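Local coordinates for protein agmatine ureohydrolase (PDB 3PZL) that probably hydrolyses agmatine to putrescine and urea, as a manganese-dependent enzyme of the arginase family with two metal ions per subunit, at residues R150-M154 and G155-N159; E187-D191 and P192-K196. All blocks are in the same frame, centred on the assembly; numbering follows the deposited sequence.

Interaction 1: R150-M154 and G155-N159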
loop_
_atom_site.group_PDB
_atom_site.type_symbol
_atom_site.label_atom_id
_atom_site.label_comp_id
_atom_site.label_asym_id
_atom_site.label_seq_id
_atom_site.Cartn_x
_atom_site.Cartn_y
_atom_site.Cartn_z
ATOM N N ARG B 150 -31.943 2.206 -13.221
ATOM C CA ARG B 150 -31.953 3.634 -13.419
ATOM C C ARG B 150 -32.170 3.795 -14.898
ATOM O O ARG B 150 -31.569 3.082 -15.686
ATOM C CB ARG B 150 -30.595 4.212 -13.013
ATOM C CG ARG B 150 -30.638 5.618 -12.386
ATOM C CD ARG B 150 -29.229 6.116 -12.040
ATOM N NE ARG B 150 -29.207 7.174 -11.024
ATOM C CZ ARG B 150 -28.734 7.033 -9.780
ATOM N NH1 ARG B 150 -28.252 5.877 -9.353
ATOM N NH2 ARG B 150 -28.745 8.047 -8.937
ATOM N N SER B 151 -33.031 4.718 -15.290
ATOM C CA SER B 151 -33.324 4.858 -16.706
ATOM C C SER B 151 -32.066 5.230 -17.518
ATOM O O SER B 151 -31.827 4.672 -18.589
ATOM C CB SER B 151 -34.477 5.832 -16.930
ATOM O OG SER B 151 -35.315 5.356 -17.991
ATOM N N SER B 152 -31.259 6.153 -16.989
ATOM C CA SER B 152 -29.966 6.499 -17.594
ATOM C C SER B 152 -29.001 7.162 -16.597
ATOM O O SER B 152 -29.424 7.753 -15.596
ATOM C CB SER B 152 -30.155 7.400 -18.820
ATOM O OG SER B 152 -28.936 7.566 -19.508
ATOM N N TYR B 153 -27.701 7.065 -16.873
ATOM C CA TYR B 153 -26.704 7.724 -16.034
ATOM C C TYR B 153 -25.554 8.261 -16.869
ATOM O O TYR B 153 -25.011 7.554 -17.728
ATOM C CB TYR B 153 -26.205 6.751 -14.993
ATOM C CG TYR B 153 -25.580 7.365 -13.783
ATOM C CD1 TYR B 153 -26.200 8.417 -13.095
ATOM C CD2 TYR B 153 -24.373 6.852 -13.277
ATOM C CE1 TYR B 153 -25.607 8.970 -11.944
ATOM C CE2 TYR B 153 -23.783 7.379 -12.136
ATOM C CZ TYR B 153 -24.400 8.432 -11.480
ATOM O OH TYR B 153 -23.794 8.928 -10.361
HETATM N N MSE B 154 -25.204 9.525 -16.617
HETATM C CA MSE B 154 -24.149 10.246 -17.354
HETATM C C MSE B 154 -24.377 10.141 -18.851
HETATM O O MSE B 154 -23.470 9.747 -19.586
HETATM C CB MSE B 154 -22.767 9.676 -17.033
HETATM C CG MSE B 154 -22.583 9.201 -15.592
HETATM SE SE MSE B 154 -22.300 10.724 -14.391
HETATM C CE MSE B 154 -20.367 10.546 -13.973
ATOM N N GLY B 155 -25.597 10.451 -19.291
ATOM C CA GLY B 155 -25.981 10.369 -20.707
ATOM C C GLY B 155 -25.703 9.002 -21.304
ATOM O O GLY B 155 -25.210 8.894 -22.440
ATOM N N ASN B 156 -25.990 7.957 -20.520
ATOM C CA ASN B 156 -25.825 6.582 -20.974
ATOM C C ASN B 156 -26.892 5.626 -20.428
ATOM O O ASN B 156 -27.119 5.572 -19.219
ATOM C CB ASN B 156 -24.407 6.068 -20.696
ATOM C CG ASN B 156 -23.770 5.412 -21.940
ATOM O OD1 ASN B 156 -24.438 4.697 -22.709
ATOM N ND2 ASN B 156 -22.478 5.658 -22.144
ATOM N N LYS B 157 -27.566 4.909 -21.340
ATOM C CA LYS B 157 -28.577 3.891 -20.988
ATOM C C LYS B 157 -27.936 2.562 -20.613
ATOM O O LYS B 157 -28.483 1.795 -19.825
ATOM C CB LYS B 157 -29.565 3.687 -22.130
ATOM C CG LYS B 157 -30.411 4.927 -22.383
ATOM C CD LYS B 157 -31.674 4.626 -23.216
ATOM C CE LYS B 157 -32.239 5.934 -23.794
ATOM N NZ LYS B 157 -33.364 5.652 -24.723
ATOM N N TYR B 158 -26.762 2.312 -21.176
ATOM C CA TYR B 158 -25.982 1.141 -20.836
ATOM C C TYR B 158 -24.895 1.401 -19.769
ATOM O O TYR B 158 -24.037 0.558 -19.551
ATOM C CB TYR B 158 -25.403 0.493 -22.097
ATOM C CG TYR B 158 -26.460 0.114 -23.108
ATOM C CD1 TYR B 158 -27.445 -0.833 -22.803
ATOM C CD2 TYR B 158 -26.481 0.703 -24.381
ATOM C CE1 TYR B 158 -28.426 -1.174 -23.743
ATOM C CE2 TYR B 158 -27.460 0.369 -25.322
ATOM C CZ TYR B 158 -28.426 -0.570 -24.994
ATOM O OH TYR B 158 -29.388 -0.912 -25.918
ATOM N N ASN B 159 -24.963 2.553 -19.102
ATOM C CA ASN B 159 -24.195 2.791 -17.876
ATOM C C ASN B 159 -24.448 1.716 -16.817
ATOM O O ASN B 159 -25.600 1.308 -16.630
ATOM C CB ASN B 159 -24.555 4.152 -17.290
ATOM C CG ASN B 159 -23.838 4.436 -15.990
ATOM O OD1 ASN B 159 -22.828 5.144 -15.982
ATOM N ND2 ASN B 159 -24.348 3.890 -14.886
#
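The carbonyl O of Ser-151 lies against the aliphatic CG of Lys-157, a loose contact that suits the extended, exposed lysine. Ser-152 follows with a specific one: OG, turned anti to its own backbone N (chi1 -171°), donates to Asn-156 O at 2.7 Å. The hydroxyl comes from above the carbonyl plane. Tyr-153 N reaches the same oxygen from the same face, at 2.8 Å and nearly straight (171° at the hydrogen), so two donors grip one acceptor. In return Asn-156 N gives Tyr-153 O a weak bond of 3.0 Å.

Tyr-153 also meets Asn-159, whose CG sits in the plane of the ring at its edge, 3.7 Å from Tyr-153 CD2; ring and amide planes are 81° apart. Met-154, a selenomethionine, lays its CG over one face of the same ring, while its side chain also packs on Glu-94 of a second subunit. Met-154 and Gly-155 both have positive phi, which suits glycine well and is less usual for the residue before it.

The result is a tight two-residue turn of the I'/III' kind, both central residues in the left-handed helical region, flanked by segments that form no regular strands. It belongs to the loop after strand 138-143 and the metal ligand Asp-148, and brings the side chain of Asn-159 to about 8 Å from a bound manganese ion, a place consistent with the border of the dimanganese site of the arginase family.

Interaction 2: E187-D191 and P192-K196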
loop_
_atom_site.group_PDB
_atom_site.type_symbol
_atom_site.label_atom_id
_atom_site.label_comp_id
_atom_site.label_asym_id
_atom_site.label_seq_id
_atom_site.Cartn_x
_atom_site.Cartn_y
_atom_site.Cartn_z
ATOM N N GLU B 187 -35.317 8.176 -7.398
ATOM C CA GLU B 187 -35.806 8.204 -8.758
ATOM C C GLU B 187 -36.169 6.810 -9.237
ATOM O O GLU B 187 -37.101 6.634 -10.023
ATOM C CB GLU B 187 -34.750 8.791 -9.649
ATOM C CG GLU B 187 -34.202 10.060 -9.064
ATOM C CD GLU B 187 -33.020 10.570 -9.836
ATOM O OE1 GLU B 187 -32.304 9.718 -10.424
ATOM O OE2 GLU B 187 -32.822 11.816 -9.862
ATOM N N GLU B 188 -35.440 5.815 -8.741
ATOM C CA GLU B 188 -35.751 4.414 -9.022
ATOM C C GLU B 188 -36.924 3.958 -8.166
ATOM O O GLU B 188 -37.903 3.431 -8.691
ATOM C CB GLU B 188 -34.545 3.524 -8.740
ATOM C CG GLU B 188 -33.190 4.140 -9.109
ATOM C CD GLU B 188 -31.995 3.323 -8.586
ATOM O OE1 GLU B 188 -30.892 3.881 -8.477
ATOM O OE2 GLU B 188 -32.152 2.127 -8.294
ATOM N N PHE B 189 -36.821 4.176 -6.852
ATOM C CA PHE B 189 -37.854 3.775 -5.895
ATOM C C PHE B 189 -39.227 4.380 -6.188
ATOM O O PHE B 189 -40.252 3.824 -5.805
ATOM C CB PHE B 189 -37.441 4.141 -4.464
ATOM C CG PHE B 189 -38.515 3.856 -3.424
ATOM C CD1 PHE B 189 -38.591 2.613 -2.792
ATOM C CD2 PHE B 189 -39.465 4.827 -3.096
ATOM C CE1 PHE B 189 -39.596 2.347 -1.842
ATOM C CE2 PHE B 189 -40.468 4.572 -2.157
ATOM C CZ PHE B 189 -40.531 3.334 -1.528
ATOM N N GLU B 190 -39.238 5.530 -6.845
ATOM C CA GLU B 190 -40.482 6.204 -7.135
ATOM C C GLU B 190 -41.036 5.780 -8.476
ATOM O O GLU B 190 -42.199 6.072 -8.784
ATOM C CB GLU B 190 -40.307 7.722 -7.086
ATOM C CG GLU B 190 -40.485 8.314 -5.673
ATOM C CD GLU B 190 -40.188 9.811 -5.627
ATOM O OE1 GLU B 190 -39.834 10.411 -6.683
ATOM O OE2 GLU B 190 -40.294 10.377 -4.512
ATOM N N ASP B 191 -40.216 5.096 -9.272
ATOM C CA ASP B 191 -40.696 4.542 -10.535
ATOM C C ASP B 191 -41.784 3.501 -10.286
ATOM O O ASP B 191 -41.641 2.630 -9.432
ATOM C CB ASP B 191 -39.559 3.948 -11.382
ATOM C CG ASP B 191 -39.939 3.810 -12.871
ATOM O OD1 ASP B 191 -41.028 3.299 -13.214
ATOM O OD2 ASP B 191 -39.131 4.212 -13.719
ATOM N N PRO B 192 -42.891 3.608 -11.029
ATOM C CA PRO B 192 -43.910 2.566 -11.040
ATOM C C PRO B 192 -43.316 1.194 -11.374
ATOM O O PRO B 192 -43.739 0.199 -10.801
ATOM C CB PRO B 192 -44.848 3.008 -12.166
ATOM C CG PRO B 192 -44.646 4.479 -12.293
ATOM C CD PRO B 192 -43.228 4.737 -11.918
ATOM N N ASP B 193 -42.334 1.155 -12.277
ATOM C CA ASP B 193 -41.710 -0.101 -12.723
ATOM C C ASP B 193 -40.813 -0.788 -11.706
ATOM O O ASP B 193 -40.479 -1.968 -11.858
ATOM C CB ASP B 193 -40.947 0.107 -14.026
ATOM C CG ASP B 193 -41.861 0.157 -15.222
ATOM O OD1 ASP B 193 -43.107 0.157 -15.036
ATOM O OD2 ASP B 193 -41.331 0.193 -16.349
ATOM N N PHE B 194 -40.437 -0.061 -10.663
ATOM C CA PHE B 194 -39.589 -0.603 -9.611
ATOM C C PHE B 194 -40.154 -1.876 -8.980
ATOM O O PHE B 194 -39.411 -2.804 -8.681
ATOM C CB PHE B 194 -39.385 0.454 -8.545
ATOM C CG PHE B 194 -38.293 0.144 -7.562
ATOM C CD1 PHE B 194 -36.971 0.508 -7.835
ATOM C CD2 PHE B 194 -38.598 -0.474 -6.341
ATOM C CE1 PHE B 194 -35.973 0.248 -6.932
ATOM C CE2 PHE B 194 -37.606 -0.737 -5.432
ATOM C CZ PHE B 194 -36.284 -0.370 -5.728
ATOM N N ARG B 195 -41.467 -1.927 -8.788
ATOM C CA ARG B 195 -42.094 -3.106 -8.192
ATOM C C ARG B 195 -42.188 -4.304 -9.153
ATOM O O ARG B 195 -42.498 -5.416 -8.718
ATOM C CB ARG B 195 -43.462 -2.759 -7.603
ATOM C CG ARG B 195 -43.872 -3.628 -6.410
ATOM C CD ARG B 195 -45.428 -3.757 -6.279
ATOM N NE ARG B 195 -45.855 -4.749 -5.270
ATOM C CZ ARG B 195 -46.105 -4.468 -3.985
ATOM N NH1 ARG B 195 -45.965 -3.225 -3.525
ATOM N NH2 ARG B 195 -46.488 -5.430 -3.148
ATOM N N LYS B 196 -41.894 -4.087 -10.438
ATOM C CA LYS B 196 -41.904 -5.172 -11.432
ATOM C C LYS B 196 -40.670 -6.078 -11.356
ATOM O O LYS B 196 -40.528 -7.041 -12.121
ATOM C CB LYS B 196 -42.103 -4.640 -12.854
ATOM C CG LYS B 196 -43.517 -4.125 -13.123
ATOM C CD LYS B 196 -43.578 -3.380 -14.451
ATOM C CE LYS B 196 -44.952 -2.743 -14.650
ATOM N NZ LYS B 196 -44.937 -1.882 -15.890
#
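An Asx-Pro turn joins the end of helix 186-189 to a short 3-10 segment. Asp-191 OD1 folds forward past the ring of Pro-192 and accepts a bond from Asp-193 N at 2.7 Å, 164° at the hydrogen. The donor meets the anti side of the carboxylate, somewhat out of its plane. A type I turn is superposed on it, closed by Phe-194 N to Asp-191 O at 3.2 Å. Proline suits the second place of both turns, since its fixed phi fits the bend and it has no N-H to satisfy. With CG anti to the backbone N (chi1 -160°), Asp-191 can serve the turn through one oxygen while OD2 forms a salt bridge with Arg-165.

Beyond the turn, Phe-194 folds back onto the helix end. Phe-189 CA stands over one face of its ring in a CH-pi contact, 4.0 Å from the centroid, and Glu-188 CB is 4.0 Å from Phe-194 CD1. Asp-193 turns its own carboxylate to Lys-196, with OD1 to NZ at 2.9 Å. That lysine, like Arg-165, would be expected to ease the closeness of two aspartates whose OD1 atoms are 4.2 Å apart.

Phe-194 also stacks on Phe-199 of strand 198-201 and meets Phe-149 nearly at right angles, while Tyr-73 of a third subunit packs on it. The turn thus lies beside helix 163-171, which supplies Arg-165, and leads into strand 198-201, outermost in the parallel sheet of this chain.

In the fold
Both contacts are turns on the same side of the chain's centre, one after the other along the chain, their centres 16 Å apart. Interaction 1 is a surface turn in the loop between strand 138-143 and helix 163-171, tied by backbone N-H to carbonyl bonds and one serine hydroxyl. Interaction 2 is partly buried; there an aspartate and a proline shape the bend, and a phenylalanine carries apolar packing back to helix 186-189. The two touch through Glu-188: OE1 makes a long, weak ion pair with Arg-150, while OE2 is hydrogen-bonded to Ser-147 OG. Glu-69 of a third subunit forms a salt bridge with Arg-150 and also packs beside Glu-188, so both regions border a subunit interface.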